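Local coordinates for protein amorpha-4,11-diene synthase (Artemisia annua, PDB 4GAX) that probably converts farnesyl diphosphate into cyclic sesquiterpenes, as a plant class I terpene synthase whose product specificity depends on plasticity residues, at residues L368-C379 / L428-F439. Sequence-based numbering, arbitrary orientation.
Sequences LAKEGKTNIFNC and LGMSDIVTKEAF
Two interhelical turns of the all-helical class I terpene synthase fold pack here: the link between helices 351-370 and 374-399, where a Schellman motif at Gly-372 ends the first helix, meets the loop joining helices 419-429 and 436-443. No hydrogen bond spans the 497 Å² buried between them, and the evidence points to apolar side chains. Ile-376 takes the middle position through both branches. With chi1 (N-CA-CB-CG1) at -86°, CG2 stands anti to the backbone N, and that methyl lies 3.7 Å from CD2 of Leu-428, the two side chains sliding past each other in opposite directions, while on the other branch CD1 of Ile-376 comes within 3.6 Å of CG2 of Val-434. The same CD2 of Leu-428 also sits 3.4 Å from the backbone O of Ile-376 and meets CD1 of Leu-368, whose side chain crosses that of Leu-428 at about a right angle. The other methyl of Leu-368, CD2, reaches CB of Ser-431 at 3.6 Å, and the aliphatic part of Lys-373 passes the same serine. The charge of Lys-373 is not in contact with that of Asp-432: NZ and OD1 stand 6.0 Å apart. From the same loop, Val-434 and Met-430 touch Leu-521, so helix 519-535 packs against it as well. Phe-439 packs edge-to-face with Tyr-427, and its CE2 approaches CG2 of Ile-376. An alanine in place of Phe-439 would remove the ring and is likely to leave Cys-379 and Ile-376 facing a gap. The closest ring contact is a CH-pi interaction: CB of Cys-379 lies 3.4 Å from the Phe-439 ring centroid, only 9° off the normal, with SG farther out above the same face.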
# COMPACT_ATOMS: atom_id res chain seq x y z
N LEU A 368 2.25 -25.17 -2.90
CA LEU A 368 1.07 -25.26 -2.05
C LEU A 368 0.59 -26.70 -1.85
O LEU A 368 0.19 -27.06 -0.75
CB LEU A 368 -0.07 -24.36 -2.55
CG LEU A 368 0.29 -22.88 -2.45
CD1 LEU A 368 -0.86 -21.99 -2.93
CD2 LEU A 368 0.66 -22.53 -1.02
N ALA A 369 0.64 -27.51 -2.91
CA ALA A 369 0.24 -28.92 -2.78
C ALA A 369 1.11 -29.65 -1.74
O ALA A 369 0.62 -30.52 -1.01
CB ALA A 369 0.30 -29.63 -4.12
N LYS A 370 2.39 -29.28 -1.68
CA LYS A 370 3.30 -29.92 -0.74
C LYS A 370 2.94 -29.53 0.70
O LYS A 370 2.96 -30.37 1.61
CB LYS A 370 4.76 -29.57 -1.07
CG LYS A 370 5.73 -29.81 0.07
CD LYS A 370 6.85 -30.77 -0.31
CE LYS A 370 7.69 -31.13 0.92
NZ LYS A 370 9.14 -30.82 0.76
N GLU A 371 2.57 -28.27 0.90
CA GLU A 371 2.12 -27.78 2.20
C GLU A 371 0.68 -28.21 2.53
O GLU A 371 0.14 -27.86 3.57
CB GLU A 371 2.27 -26.25 2.29
CG GLU A 371 3.71 -25.80 2.60
CD GLU A 371 4.05 -24.40 2.10
OE1 GLU A 371 3.14 -23.63 1.73
OE2 GLU A 371 5.26 -24.06 2.09
N GLY A 372 0.08 -29.00 1.64
CA GLY A 372 -1.27 -29.49 1.82
C GLY A 372 -2.33 -28.43 1.57
O GLY A 372 -3.44 -28.51 2.10
N LYS A 373 -2.00 -27.43 0.76
CA LYS A 373 -2.90 -26.30 0.56
C LYS A 373 -3.39 -26.14 -0.87
O LYS A 373 -3.49 -25.02 -1.38
CB LYS A 373 -2.24 -25.01 1.05
CG LYS A 373 -2.15 -24.95 2.57
CD LYS A 373 -0.94 -24.18 3.04
CE LYS A 373 -0.81 -24.30 4.56
NZ LYS A 373 0.47 -23.74 5.07
N THR A 374 -3.68 -27.26 -1.51
CA THR A 374 -4.19 -27.27 -2.87
C THR A 374 -5.52 -26.53 -2.98
O THR A 374 -5.78 -25.86 -3.99
CB THR A 374 -4.30 -28.71 -3.39
OG1 THR A 374 -2.98 -29.25 -3.51
CG2 THR A 374 -5.00 -28.78 -4.74
N ASN A 375 -6.34 -26.63 -1.94
CA ASN A 375 -7.63 -25.94 -1.94
C ASN A 375 -7.47 -24.43 -1.97
O ASN A 375 -8.24 -23.74 -2.63
CB ASN A 375 -8.50 -26.37 -0.75
CG ASN A 375 -8.93 -27.82 -0.86
OD1 ASN A 375 -9.17 -28.34 -1.96
ND2 ASN A 375 -9.02 -28.50 0.29
N ILE A 376 -6.45 -23.93 -1.28
CA ILE A 376 -6.12 -22.52 -1.33
C ILE A 376 -5.57 -22.15 -2.71
O ILE A 376 -5.90 -21.10 -3.25
CB ILE A 376 -5.16 -22.12 -0.18
CG1 ILE A 376 -5.97 -21.79 1.08
CG2 ILE A 376 -4.28 -20.92 -0.55
CD1 ILE A 376 -5.46 -22.45 2.33
N PHE A 377 -4.77 -23.03 -3.31
CA PHE A 377 -4.33 -22.73 -4.67
C PHE A 377 -5.51 -22.65 -5.63
O PHE A 377 -5.60 -21.74 -6.46
CB PHE A 377 -3.29 -23.73 -5.20
CG PHE A 377 -2.93 -23.48 -6.64
CD1 PHE A 377 -2.03 -22.47 -6.98
CD2 PHE A 377 -3.55 -24.19 -7.66
CE1 PHE A 377 -1.73 -22.20 -8.30
CE2 PHE A 377 -3.25 -23.93 -8.99
CZ PHE A 377 -2.34 -22.93 -9.31
N ASN A 378 -6.43 -23.61 -5.53
CA ASN A 378 -7.53 -23.69 -6.47
C ASN A 378 -8.48 -22.51 -6.31
O ASN A 378 -9.05 -22.02 -7.28
CB ASN A 378 -8.29 -25.02 -6.34
CG ASN A 378 -7.50 -26.19 -6.90
OD1 ASN A 378 -6.73 -26.04 -7.86
ND2 ASN A 378 -7.68 -27.36 -6.30
N CYS A 379 -8.66 -22.05 -5.08
CA CYS A 379 -9.43 -20.83 -4.85
C CYS A 379 -8.77 -19.65 -5.54
O CYS A 379 -9.43 -18.91 -6.28
CB CYS A 379 -9.61 -20.57 -3.35
SG CYS A 379 -10.77 -21.71 -2.54
N LEU A 428 -2.21 -16.27 -1.61
CA LEU A 428 -1.38 -17.40 -2.01
C LEU A 428 0.02 -17.27 -1.45
O LEU A 428 0.62 -18.26 -1.04
CB LEU A 428 -1.31 -17.52 -3.54
CG LEU A 428 -2.62 -17.85 -4.24
CD1 LEU A 428 -2.37 -18.18 -5.72
CD2 LEU A 428 -3.29 -19.02 -3.54
N GLY A 429 0.54 -16.04 -1.41
CA GLY A 429 1.88 -15.79 -0.91
C GLY A 429 1.93 -15.91 0.60
O GLY A 429 2.99 -16.18 1.17
N MET A 430 0.79 -15.71 1.25
CA MET A 430 0.67 -15.86 2.71
C MET A 430 -0.19 -17.05 3.11
O MET A 430 -1.08 -16.94 3.96
CB MET A 430 0.08 -14.59 3.32
CG MET A 430 1.02 -13.42 3.29
SD MET A 430 0.36 -11.94 4.12
CE MET A 430 0.30 -10.89 2.69
N SER A 431 0.10 -18.20 2.51
CA SER A 431 -0.69 -19.41 2.70
C SER A 431 -0.80 -19.90 4.15
O SER A 431 -1.79 -20.53 4.53
CB SER A 431 -0.12 -20.53 1.83
OG SER A 431 1.30 -20.46 1.83
N ASP A 432 0.23 -19.63 4.96
CA ASP A 432 0.26 -20.13 6.34
C ASP A 432 -0.86 -19.59 7.23
O ASP A 432 -1.20 -20.21 8.24
CB ASP A 432 1.61 -19.82 6.98
CG ASP A 432 2.07 -18.41 6.68
OD1 ASP A 432 1.95 -17.99 5.50
OD2 ASP A 432 2.54 -17.72 7.61
N ILE A 433 -1.42 -18.44 6.87
CA ILE A 433 -2.45 -17.81 7.69
C ILE A 433 -3.82 -17.67 7.01
O ILE A 433 -4.83 -17.36 7.67
CB ILE A 433 -2.01 -16.42 8.22
CG1 ILE A 433 -1.98 -15.39 7.09
CG2 ILE A 433 -0.66 -16.51 8.92
CD1 ILE A 433 -2.09 -13.96 7.57
N VAL A 434 -3.88 -17.88 5.70
CA VAL A 434 -5.16 -17.80 5.00
C VAL A 434 -6.17 -18.82 5.54
O VAL A 434 -5.83 -19.98 5.78
CB VAL A 434 -5.02 -17.95 3.47
CG1 VAL A 434 -4.35 -16.74 2.89
CG2 VAL A 434 -4.22 -19.19 3.13
N THR A 435 -7.40 -18.38 5.74
CA THR A 435 -8.48 -19.24 6.18
C THR A 435 -9.43 -19.44 5.01
O THR A 435 -9.38 -18.69 4.04
CB THR A 435 -9.29 -18.59 7.31
OG1 THR A 435 -9.75 -17.30 6.89
CG2 THR A 435 -8.44 -18.43 8.57
N LYS A 436 -10.31 -20.44 5.11
CA LYS A 436 -11.36 -20.60 4.12
C LYS A 436 -12.24 -19.36 4.16
O LYS A 436 -12.76 -18.91 3.14
CB LYS A 436 -12.19 -21.86 4.40
CG LYS A 436 -12.99 -22.38 3.20
CD LYS A 436 -13.88 -23.57 3.60
CE LYS A 436 -14.35 -24.37 2.39
NZ LYS A 436 -15.24 -25.52 2.76
N GLU A 437 -12.37 -18.78 5.36
CA GLU A 437 -13.19 -17.59 5.58
C GLU A 437 -12.64 -16.39 4.83
O GLU A 437 -13.41 -15.54 4.37
CB GLU A 437 -13.29 -17.26 7.07
CG GLU A 437 -14.18 -18.21 7.88
CD GLU A 437 -13.63 -19.64 7.94
OE1 GLU A 437 -12.39 -19.80 7.89
OE2 GLU A 437 -14.44 -20.59 8.02
N ALA A 438 -11.32 -16.31 4.70
CA ALA A 438 -10.72 -15.18 4.01
C ALA A 438 -11.12 -15.24 2.55
O ALA A 438 -11.45 -14.22 1.94
CB ALA A 438 -9.22 -15.19 4.16
N PHE A 439 -11.11 -16.45 1.98
CA PHE A 439 -11.52 -16.61 0.59
C PHE A 439 -13.00 -16.37 0.40
O PHE A 439 -13.41 -15.81 -0.62
CB PHE A 439 -11.12 -17.98 0.05
CG PHE A 439 -9.81 -17.98 -0.68
CD1 PHE A 439 -9.70 -17.35 -1.91
CD2 PHE A 439 -8.69 -18.58 -0.14
CE1 PHE A 439 -8.50 -17.34 -2.60
CE2 PHE A 439 -7.50 -18.58 -0.81
CZ PHE A 439 -7.40 -17.95 -2.05